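Local coordinates for dual specificity protein phosphatase 8 (Homo sapiens, PDB 4JMK) that probably dephosphorylates phosphotyrosine, phosphoserine and phosphothreonine in proteins and so probably down-regulates mitogen-activated protein kinases, at residues 22-27 against 83-88; 68-73 against 96-101; 101-106 against 112-117. The protein carries 1 engineered substitution. All blocks are in the same frame, centred on the assembly; numbering follows the deposited sequence.

How the contacts relate
Followed from the N terminus, the chain first lays down helix 21-26, and contact 1 closes the long excursion that returns to the central sheet as strand 83-87. Contact 2 opens within that excursion, on helix 67-79, and closes beyond it on helix 94-107, so the two loops cross rather than nest. The segments of contacts 1 and 2 meet where V84 packs on F73 and V86 on I98. Contact 3 follows in series: it shares A101 with contact 2 and closes a short turn to helix 111-121. Together the three run from a peripheral helix, through the sheet, into the layer of helices beyond, with helix 94-107 common to contacts 2 and 3.

Contact 1 (22-27 against 83-88); sequences DLMTQN and QVIVHS. Engineered in segment 83-88: S88 (natural residue Cys). With SO4 (sulfate ion), chain C.
M24 and I85 bring the two backbones to a CA-CA separation of 9.1 Å, and N27 with Q83 to one of 8.6 Å, a spacing that only side chains can bridge. Segment 22-27 is the last turn of a short helix and the residue that leaves it; segment 83-88 is a strand of the central sheet running into the phosphate-binding loop. The M24-I85 bridge is apolar. M24 is folded about its CB-CG and CG-SD bonds (chi2 -77°, chi3 -71°), which turns the thioether in toward the strand, and its methyl CE rests 4.0 Å from I85 CG2. The two side chains cross at about a right angle, branch methyl against terminal methyl, and V18 touches both. Farther along, Q83 leaves the strand toward the helix end near N27. That end is secured by N27 itself: its ND2 returns to L23 O over 2.8 Å in a nearly straight bond (174°), while its backbone N reaches the same oxygen from the opposite face of the carbonyl plane. Two donors grip L23 O, and the ND2 bond, in the plane of the N27 amide, holds that side chain in its rotation. At the other end of the strand, H87 ND1 donates to S88 O across 3.1 Å, with the acceptor close to the ring plane. S88 is an engineered replacement for the cysteine predicted to form the phosphocysteine intermediate; its OG lies very close to a sulfate oxygen, so the detail of that bond is doubtful. Backbone amides of A90, I92 and S93, with R94 NE, complete the sulfate site, the P-loop of the HCX5R signature. A methyl contact thus joins the helix to mid-strand, whose C-terminal end leads to a polar cradle consistent with phosphate binding.

Contact 2 (68-73 against 96-101); sequences DKSIEF and ATIAIA
S70 faces I98 with its CB rather than its hydroxyl: S70 CB lies 3.9 Å from I98 CG2, at the point where the backbones come nearest, the CA atoms of S70 and I98 being 7.3 Å apart. Two arms of I98 lie against the serine, for while CG2 meets the methylene, CD1 reaches alongside the hydroxyl, 4.1 Å from S70 OG. That oxygen is turned back beside its own backbone N (chi1 -61°) and bonds to W66 O, one turn earlier in the chain, so its polar demand is met within the neighbourhood of its own helix and an apolar surface is offered across the interface. The next residue, I71, approaches differently. It leaves its backbone alongside the facing helix, but the chain beyond is extended (chi2 171°) and carries CD1 across to the backbone of A101, 3.8 Å from A101 O and 4.5 Å from A101 CB. A small residue here allows the isoleucine tip to lie against main-chain atoms. Both helices pack on the same face of strand 83-87 in the cysteine-based phosphatase fold: helix 67-79 is the crossover of a beta-alpha-beta unit between parallel strands 50-52 and 83-87, and helix 94-107 leaves the P-loop that follows strand 83-87. I98 consequently has its side chain about 8 Å from that of S88, the engineered residue at the predicted nucleophile position. All four touching residues are buried. M51 and V53 cover S70 from the side of strand 50-52 and the loop after it, and Y138 of helix 129-148 closes over I71, the Y138 hydroxyl being hydrogen-bonded to D68 OD1.

Contact 3 (101-106 against 112-117); sequences AYIMKT and DDAYRF
F117 and I103 meet at the phenyl ring, which the isoleucine approaches obliquely: I103 CD1 lies 3.4 Å from F117 CD2 and 3.8 Å from F117 CE2, with the two side chains crossing at about a right angle. The phenyl group extends to this position because its CG stands opposite the backbone N (chi1 -175°), and R121 makes a cation-pi contact with the same ring. The other flat group, Y102, has T106 OG1 over one face, 3.3 Å above the ring plane and shifted toward the rim. That hydroxyl bonds to Y102 O at 2.8 Å, while T106 N takes the same oxygen from the other face of the carbonyl plane. Beside the phenylalanine, A114 is the small residue that lets the helices close in. A114 CB is pressed against M104 CG at 3.4 Å, tighter than usual for two carbons, and also touches I103 CG2 at 4.1 Å; the CA atoms of M104 and A114 are only 5.6 Å apart. The axes of the two short segments approach to 8.6 Å at 131°, as suits successive helices that turn back after a brief loop. Neighbours cover the pair: I6 of strand 4-7 touches both I103 and F117, helix 67-79 packs on Y102, whose hydroxyl bonds to D75 and H9, and helix 129-148 lies along M104 and K105 through E139, Y138 and L142.

Contact 1 (22-27 against 83-88)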
loop_
_atom_site.group_PDB
_atom_site.type_symbol
_atom_site.label_atom_id
_atom_site.label_comp_id
_atom_site.label_asym_id
_atom_site.label_seq_id
_atom_site.Cartn_x
_atom_site.Cartn_y
_atom_site.Cartn_z
ATOM N N ASP A 22 1.678 5.633 -20.565
ATOM C CA ASP A 22 0.911 6.856 -20.759
ATOM C C ASP A 22 0.111 7.234 -19.526
ATOM O O ASP A 22 0.065 8.399 -19.154
ATOM C CB ASP A 22 -0.009 6.727 -21.968
ATOM C CG ASP A 22 0.762 6.605 -23.264
ATOM O OD1 ASP A 22 1.964 6.969 -23.272
ATOM O OD2 ASP A 22 0.165 6.141 -24.260
ATOM N N LEU A 23 -0.520 6.252 -18.890
ATOM C CA LEU A 23 -1.294 6.524 -17.685
ATOM C C LEU A 23 -0.383 7.032 -16.572
ATOM O O LEU A 23 -0.710 7.998 -15.866
ATOM C CB LEU A 23 -1.996 5.253 -17.227
ATOM C CG LEU A 23 -2.886 5.378 -15.996
ATOM C CD1 LEU A 23 -4.092 6.270 -16.298
ATOM C CD2 LEU A 23 -3.319 3.991 -15.518
ATOM N N MET A 24 0.757 6.366 -16.408
ATOM C CA MET A 24 1.719 6.762 -15.387
ATOM C C MET A 24 2.294 8.152 -15.658
ATOM O O MET A 24 2.396 8.970 -14.744
ATOM C CB MET A 24 2.838 5.719 -15.272
ATOM C CG MET A 24 2.350 4.369 -14.777
ATOM S SD MET A 24 2.052 4.369 -12.989
ATOM C CE MET A 24 3.775 4.456 -12.444
ATOM N N THR A 25 2.661 8.435 -16.906
ATOM C CA THR A 25 3.224 9.755 -17.219
ATOM C C THR A 25 2.155 10.841 -17.145
ATOM O O THR A 25 2.425 11.957 -16.699
ATOM C CB THR A 25 3.897 9.792 -18.607
ATOM O OG1 THR A 25 2.936 9.456 -19.613
ATOM C CG2 THR A 25 5.039 8.797 -18.674
ATOM N N GLN A 26 0.945 10.508 -17.598
ATOM C CA GLN A 26 -0.214 11.402 -17.546
ATOM C C GLN A 26 -0.486 11.880 -16.124
ATOM O O GLN A 26 -0.898 13.028 -15.902
ATOM C CB GLN A 26 -1.444 10.652 -18.082
ATOM C CG GLN A 26 -2.771 11.384 -18.080
ATOM C CD GLN A 26 -3.908 10.492 -18.573
ATOM O OE1 GLN A 26 -3.669 9.438 -19.168
ATOM N NE2 GLN A 26 -5.145 10.906 -18.322
ATOM N N ASN A 27 -0.260 11.000 -15.155
ATOM C CA ASN A 27 -0.552 11.319 -13.752
ATOM C C ASN A 27 0.690 11.685 -12.961
ATOM O O ASN A 27 0.623 11.856 -11.735
ATOM C CB ASN A 27 -1.253 10.141 -13.075
ATOM C CG ASN A 27 -2.683 9.998 -13.525
ATOM O OD1 ASN A 27 -3.581 10.616 -12.956
ATOM N ND2 ASN A 27 -2.904 9.199 -14.565
ATOM N N GLN A 83 4.143 11.453 -6.153
ATOM C CA GLN A 83 3.073 10.473 -5.998
ATOM C C GLN A 83 3.656 9.076 -6.134
ATOM O O GLN A 83 4.576 8.862 -6.929
ATOM C CB GLN A 83 1.985 10.679 -7.060
ATOM C CG GLN A 83 1.272 12.023 -6.975
ATOM C CD GLN A 83 1.986 13.078 -7.787
ATOM O OE1 GLN A 83 1.913 13.077 -9.019
ATOM N NE2 GLN A 83 2.700 13.971 -7.108
ATOM N N VAL A 84 3.122 8.132 -5.356
ATOM C CA VAL A 84 3.553 6.738 -5.413
ATOM C C VAL A 84 2.334 5.890 -5.728
ATOM O O VAL A 84 1.234 6.178 -5.239
ATOM C CB VAL A 84 4.217 6.289 -4.076
ATOM C CG1 VAL A 84 3.323 6.614 -2.890
ATOM C CG2 VAL A 84 4.550 4.801 -4.091
ATOM N N ILE A 85 2.504 4.878 -6.574
ATOM C CA ILE A 85 1.443 3.908 -6.755
ATOM C C ILE A 85 1.838 2.610 -6.071
ATOM O O ILE A 85 2.976 2.121 -6.208
ATOM C CB ILE A 85 1.107 3.660 -8.245
ATOM C CG1 ILE A 85 -0.042 2.658 -8.374
ATOM C CG2 ILE A 85 2.312 3.166 -8.992
ATOM C CD1 ILE A 85 -0.351 2.281 -9.807
ATOM N N VAL A 86 0.895 2.079 -5.304
ATOM C CA VAL A 86 1.058 0.771 -4.704
ATOM C C VAL A 86 0.214 -0.178 -5.541
ATOM O O VAL A 86 -0.976 0.073 -5.768
ATOM C CB VAL A 86 0.543 0.752 -3.274
ATOM C CG1 VAL A 86 0.835 -0.599 -2.648
ATOM C CG2 VAL A 86 1.215 1.840 -2.488
ATOM N N HIS A 87 0.819 -1.262 -6.014
ATOM C CA HIS A 87 0.100 -2.176 -6.892
ATOM C C HIS A 87 0.468 -3.615 -6.611
ATOM O O HIS A 87 1.483 -3.907 -5.969
ATOM C CB HIS A 87 0.395 -1.870 -8.372
ATOM C CG HIS A 87 1.715 -2.392 -8.841
ATOM N ND1 HIS A 87 1.868 -3.649 -9.401
ATOM C CD2 HIS A 87 2.954 -1.845 -8.818
ATOM C CE1 HIS A 87 3.138 -3.844 -9.701
ATOM N NE2 HIS A 87 3.820 -2.767 -9.358
ATOM N N SER A 88 -0.385 -4.517 -7.082
ATOM C CA SER A 88 -0.037 -5.924 -7.145
ATOM C C SER A 88 -0.526 -6.409 -8.502
ATOM O O SER A 88 -0.523 -5.639 -9.460
ATOM C CB SER A 88 -0.672 -6.680 -5.977
ATOM O OG SER A 88 -1.956 -6.159 -5.674
HETATM S S SO4 C . -3.782 -8.845 -5.584
HETATM O O1 SO4 C . -3.048 -8.986 -6.841
HETATM O O2 SO4 C . -2.990 -9.475 -4.533
HETATM O O3 SO4 C . -5.061 -9.524 -5.715
HETATM O O4 SO4 C . -4.022 -7.460 -5.264
#

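Contact 2 (68-73 against 96-101)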
loop_
_atom_site.group_PDB
_atom_site.type_symbol
_atom_site.label_atom_id
_atom_site.label_comp_id
_atom_site.label_asym_id
_atom_site.label_seq_id
_atom_site.Cartn_x
_atom_site.Cartn_y
_atom_site.Cartn_z
ATOM N N ASP A 68 5.914 -1.578 8.029
ATOM C CA ASP A 68 6.616 -0.363 8.427
ATOM C C ASP A 68 7.543 0.183 7.325
ATOM O O ASP A 68 7.612 1.397 7.123
ATOM C CB ASP A 68 7.368 -0.572 9.746
ATOM C CG ASP A 68 6.456 -0.455 10.969
ATOM O OD1 ASP A 68 5.427 0.271 10.913
ATOM O OD2 ASP A 68 6.783 -1.079 11.995
ATOM N N LYS A 69 8.233 -0.704 6.607
ATOM C CA LYS A 69 9.103 -0.279 5.505
ATOM C C LYS A 69 8.323 0.224 4.290
ATOM O O LYS A 69 8.767 1.143 3.597
ATOM C CB LYS A 69 10.063 -1.405 5.097
ATOM C CG LYS A 69 11.181 -1.642 6.108
ATOM C CD LYS A 69 12.276 -2.535 5.526
ATOM C CE LYS A 69 13.431 -2.736 6.505
ATOM N NZ LYS A 69 13.487 -4.140 7.022
ATOM N N SER A 70 7.177 -0.394 4.016
ATOM C CA SER A 70 6.274 0.082 2.959
ATOM C C SER A 70 5.763 1.486 3.271
ATOM O O SER A 70 5.747 2.372 2.415
ATOM C CB SER A 70 5.073 -0.866 2.847
ATOM O OG SER A 70 5.470 -2.182 2.503
ATOM N N ILE A 71 5.351 1.699 4.513
ATOM C CA ILE A 71 4.902 3.016 4.942
ATOM C C ILE A 71 6.018 4.072 4.843
ATOM O O ILE A 71 5.784 5.189 4.373
ATOM C CB ILE A 71 4.281 2.913 6.353
ATOM C CG1 ILE A 71 2.970 2.123 6.263
ATOM C CG2 ILE A 71 4.041 4.285 6.986
ATOM C CD1 ILE A 71 2.367 1.755 7.626
ATOM N N GLU A 72 7.222 3.719 5.277
ATOM C CA GLU A 72 8.393 4.587 5.130
ATOM C C GLU A 72 8.628 4.993 3.657
ATOM O O GLU A 72 8.893 6.164 3.353
ATOM C CB GLU A 72 9.623 3.855 5.691
ATOM C CG GLU A 72 10.942 4.601 5.574
ATOM C CD GLU A 72 12.151 3.702 5.847
ATOM O OE1 GLU A 72 12.805 3.879 6.898
ATOM O OE2 GLU A 72 12.456 2.824 5.007
ATOM N N PHE A 73 8.521 4.025 2.750
ATOM C CA PHE A 73 8.677 4.287 1.320
ATOM C C PHE A 73 7.640 5.295 0.826
ATOM O O PHE A 73 7.968 6.239 0.086
ATOM C CB PHE A 73 8.557 2.973 0.537
ATOM C CG PHE A 73 8.763 3.120 -0.961
ATOM C CD1 PHE A 73 10.036 3.343 -1.489
ATOM C CD2 PHE A 73 7.687 3.018 -1.833
ATOM C CE1 PHE A 73 10.227 3.471 -2.871
ATOM C CE2 PHE A 73 7.861 3.150 -3.211
ATOM C CZ PHE A 73 9.145 3.370 -3.737
ATOM N N ALA A 96 -3.844 -3.528 -1.681
ATOM C CA ALA A 96 -4.924 -2.875 -0.944
ATOM C C ALA A 96 -4.622 -2.888 0.556
ATOM O O ALA A 96 -4.830 -1.892 1.258
ATOM C CB ALA A 96 -6.252 -3.580 -1.235
ATOM N N THR A 97 -4.119 -4.015 1.048
ATOM C CA THR A 97 -3.814 -4.116 2.481
ATOM C C THR A 97 -2.722 -3.121 2.893
ATOM O O THR A 97 -2.803 -2.491 3.949
ATOM C CB THR A 97 -3.441 -5.563 2.867
ATOM O OG1 THR A 97 -4.518 -6.438 2.494
ATOM C CG2 THR A 97 -3.225 -5.672 4.379
ATOM N N ILE A 98 -1.713 -2.948 2.051
ATOM C CA ILE A 98 -0.673 -1.957 2.355
ATOM C C ILE A 98 -1.242 -0.542 2.448
ATOM O O ILE A 98 -0.933 0.194 3.398
ATOM C CB ILE A 98 0.491 -2.045 1.353
ATOM C CG1 ILE A 98 1.254 -3.350 1.596
ATOM C CG2 ILE A 98 1.446 -0.824 1.482
ATOM C CD1 ILE A 98 2.280 -3.705 0.509
ATOM N N ALA A 99 -2.093 -0.169 1.490
ATOM C CA ALA A 99 -2.750 1.141 1.517
ATOM C C ALA A 99 -3.557 1.330 2.794
ATOM O O ALA A 99 -3.543 2.421 3.394
ATOM C CB ALA A 99 -3.650 1.309 0.302
ATOM N N ILE A 100 -4.271 0.283 3.202
ATOM C CA ILE A 100 -5.080 0.359 4.431
ATOM C C ILE A 100 -4.185 0.582 5.637
ATOM O O ILE A 100 -4.471 1.444 6.464
ATOM C CB ILE A 100 -5.969 -0.899 4.633
ATOM C CG1 ILE A 100 -6.999 -0.974 3.504
ATOM C CG2 ILE A 100 -6.697 -0.837 5.984
ATOM C CD1 ILE A 100 -7.651 -2.345 3.323
ATOM N N ALA A 101 -3.100 -0.183 5.742
ATOM C CA ALA A 101 -2.161 0.006 6.852
ATOM C C ALA A 101 -1.576 1.424 6.874
ATOM O O ALA A 101 -1.369 2.004 7.942
ATOM C CB ALA A 101 -1.044 -1.039 6.791
#

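Contact 3 (101-106 against 112-117)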
loop_
_atom_site.group_PDB
_atom_site.type_symbol
_atom_site.label_atom_id
_atom_site.label_comp_id
_atom_site.label_asym_id
_atom_site.label_seq_id
_atom_site.Cartn_x
_atom_site.Cartn_y
_atom_site.Cartn_z
ATOM N N ALA A 101 -3.100 -0.183 5.742
ATOM C CA ALA A 101 -2.161 0.006 6.852
ATOM C C ALA A 101 -1.576 1.424 6.874
ATOM O O ALA A 101 -1.369 2.004 7.942
ATOM C CB ALA A 101 -1.044 -1.039 6.791
ATOM N N TYR A 102 -1.291 1.981 5.700
ATOM C CA TYR A 102 -0.726 3.323 5.648
ATOM C C TYR A 102 -1.681 4.348 6.257
ATOM O O TYR A 102 -1.265 5.251 6.994
ATOM C CB TYR A 102 -0.384 3.723 4.206
ATOM C CG TYR A 102 0.183 5.119 4.142
ATOM C CD1 TYR A 102 1.529 5.355 4.407
ATOM C CD2 TYR A 102 -0.629 6.208 3.850
ATOM C CE1 TYR A 102 2.048 6.653 4.374
ATOM C CE2 TYR A 102 -0.118 7.501 3.812
ATOM C CZ TYR A 102 1.218 7.707 4.073
ATOM O OH TYR A 102 1.724 8.984 4.039
ATOM N N ILE A 103 -2.962 4.217 5.939
ATOM C CA ILE A 103 -3.958 5.141 6.465
ATOM C C ILE A 103 -4.121 4.948 7.957
ATOM O O ILE A 103 -4.234 5.922 8.710
ATOM C CB ILE A 103 -5.291 4.980 5.725
ATOM C CG1 ILE A 103 -5.116 5.482 4.293
ATOM C CG2 ILE A 103 -6.401 5.762 6.391
ATOM C CD1 ILE A 103 -6.207 5.053 3.405
ATOM N N MET A 104 -4.105 3.691 8.393
ATOM C CA MET A 104 -4.183 3.397 9.827
ATOM C C MET A 104 -3.095 4.108 10.629
ATOM O O MET A 104 -3.368 4.792 11.611
ATOM C CB MET A 104 -4.016 1.900 10.053
ATOM C CG MET A 104 -5.227 1.076 9.750
ATOM S SD MET A 104 -4.847 -0.687 9.852
ATOM C CE MET A 104 -4.574 -0.796 11.606
ATOM N N LYS A 105 -1.853 3.923 10.212
ATOM C CA LYS A 105 -0.728 4.485 10.930
ATOM C C LYS A 105 -0.693 6.003 10.817
ATOM O O LYS A 105 -0.425 6.685 11.800
ATOM C CB LYS A 105 0.573 3.891 10.405
ATOM C CG LYS A 105 1.803 4.275 11.228
ATOM C CD LYS A 105 3.038 3.533 10.730
ATOM C CE LYS A 105 4.284 3.975 11.447
ATOM N NZ LYS A 105 4.061 3.989 12.897
ATOM N N THR A 106 -0.960 6.534 9.624
ATOM C CA THR A 106 -0.826 7.972 9.399
ATOM C C THR A 106 -1.884 8.759 10.158
ATOM O O THR A 106 -1.590 9.793 10.758
ATOM C CB THR A 106 -0.939 8.304 7.907
ATOM O OG1 THR A 106 0.145 7.681 7.205
ATOM C CG2 THR A 106 -0.894 9.806 7.683
ATOM N N ASP A 112 -10.981 -1.015 11.069
ATOM C CA ASP A 112 -12.308 -0.908 10.456
ATOM C C ASP A 112 -12.469 0.353 9.603
ATOM O O ASP A 112 -12.949 0.296 8.467
ATOM C CB ASP A 112 -13.408 -0.919 11.536
ATOM C CG ASP A 112 -13.438 -2.220 12.347
ATOM O OD1 ASP A 112 -13.226 -3.289 11.745
ATOM O OD2 ASP A 112 -13.695 -2.181 13.578
ATOM N N ASP A 113 -12.103 1.504 10.160
ATOM C CA ASP A 113 -12.313 2.753 9.450
ATOM C C ASP A 113 -11.356 2.873 8.256
ATOM O O ASP A 113 -11.731 3.350 7.180
ATOM C CB ASP A 113 -12.148 3.934 10.409
ATOM C CG ASP A 113 -13.323 4.082 11.368
ATOM O OD1 ASP A 113 -14.410 3.540 11.079
ATOM O OD2 ASP A 113 -13.154 4.755 12.409
ATOM N N ALA A 114 -10.115 2.422 8.428
ATOM C CA ALA A 114 -9.156 2.507 7.324
ATOM C C ALA A 114 -9.546 1.582 6.174
ATOM O O ALA A 114 -9.409 1.948 5.001
ATOM C CB ALA A 114 -7.757 2.196 7.809
ATOM N N TYR A 115 -10.039 0.389 6.509
ATOM C CA TYR A 115 -10.546 -0.550 5.498
ATOM C C TYR A 115 -11.689 0.110 4.733
ATOM O O TYR A 115 -11.723 0.094 3.497
ATOM C CB TYR A 115 -11.008 -1.835 6.200
ATOM C CG TYR A 115 -11.540 -2.970 5.343
ATOM C CD1 TYR A 115 -11.377 -2.993 3.964
ATOM C CD2 TYR A 115 -12.231 -4.030 5.940
ATOM C CE1 TYR A 115 -11.879 -4.055 3.201
ATOM C CE2 TYR A 115 -12.737 -5.081 5.190
ATOM C CZ TYR A 115 -12.553 -5.088 3.826
ATOM O OH TYR A 115 -13.057 -6.140 3.084
ATOM N N ARG A 116 -12.624 0.710 5.466
ATOM C CA ARG A 116 -13.764 1.367 4.832
ATOM C C ARG A 116 -13.316 2.568 3.976
ATOM O O ARG A 116 -13.882 2.818 2.905
ATOM C CB ARG A 116 -14.774 1.804 5.905
ATOM C CG ARG A 116 -16.116 2.297 5.381
ATOM C CD ARG A 116 -17.001 2.736 6.547
ATOM N NE ARG A 116 -16.315 3.728 7.376
ATOM C CZ ARG A 116 -16.737 4.148 8.565
ATOM N NH1 ARG A 116 -17.856 3.664 9.087
ATOM N NH2 ARG A 116 -16.034 5.055 9.232
ATOM N N PHE A 117 -12.306 3.305 4.443
ATOM C CA PHE A 117 -11.788 4.461 3.696
ATOM C C PHE A 117 -11.281 4.035 2.312
ATOM O O PHE A 117 -11.588 4.671 1.289
ATOM C CB PHE A 117 -10.669 5.154 4.487
ATOM C CG PHE A 117 -10.152 6.429 3.852
ATOM C CD1 PHE A 117 -10.552 7.674 4.333
ATOM C CD2 PHE A 117 -9.250 6.385 2.804
ATOM C CE1 PHE A 117 -10.064 8.846 3.765
ATOM C CE2 PHE A 117 -8.751 7.552 2.224
ATOM C CZ PHE A 117 -9.161 8.782 2.694
#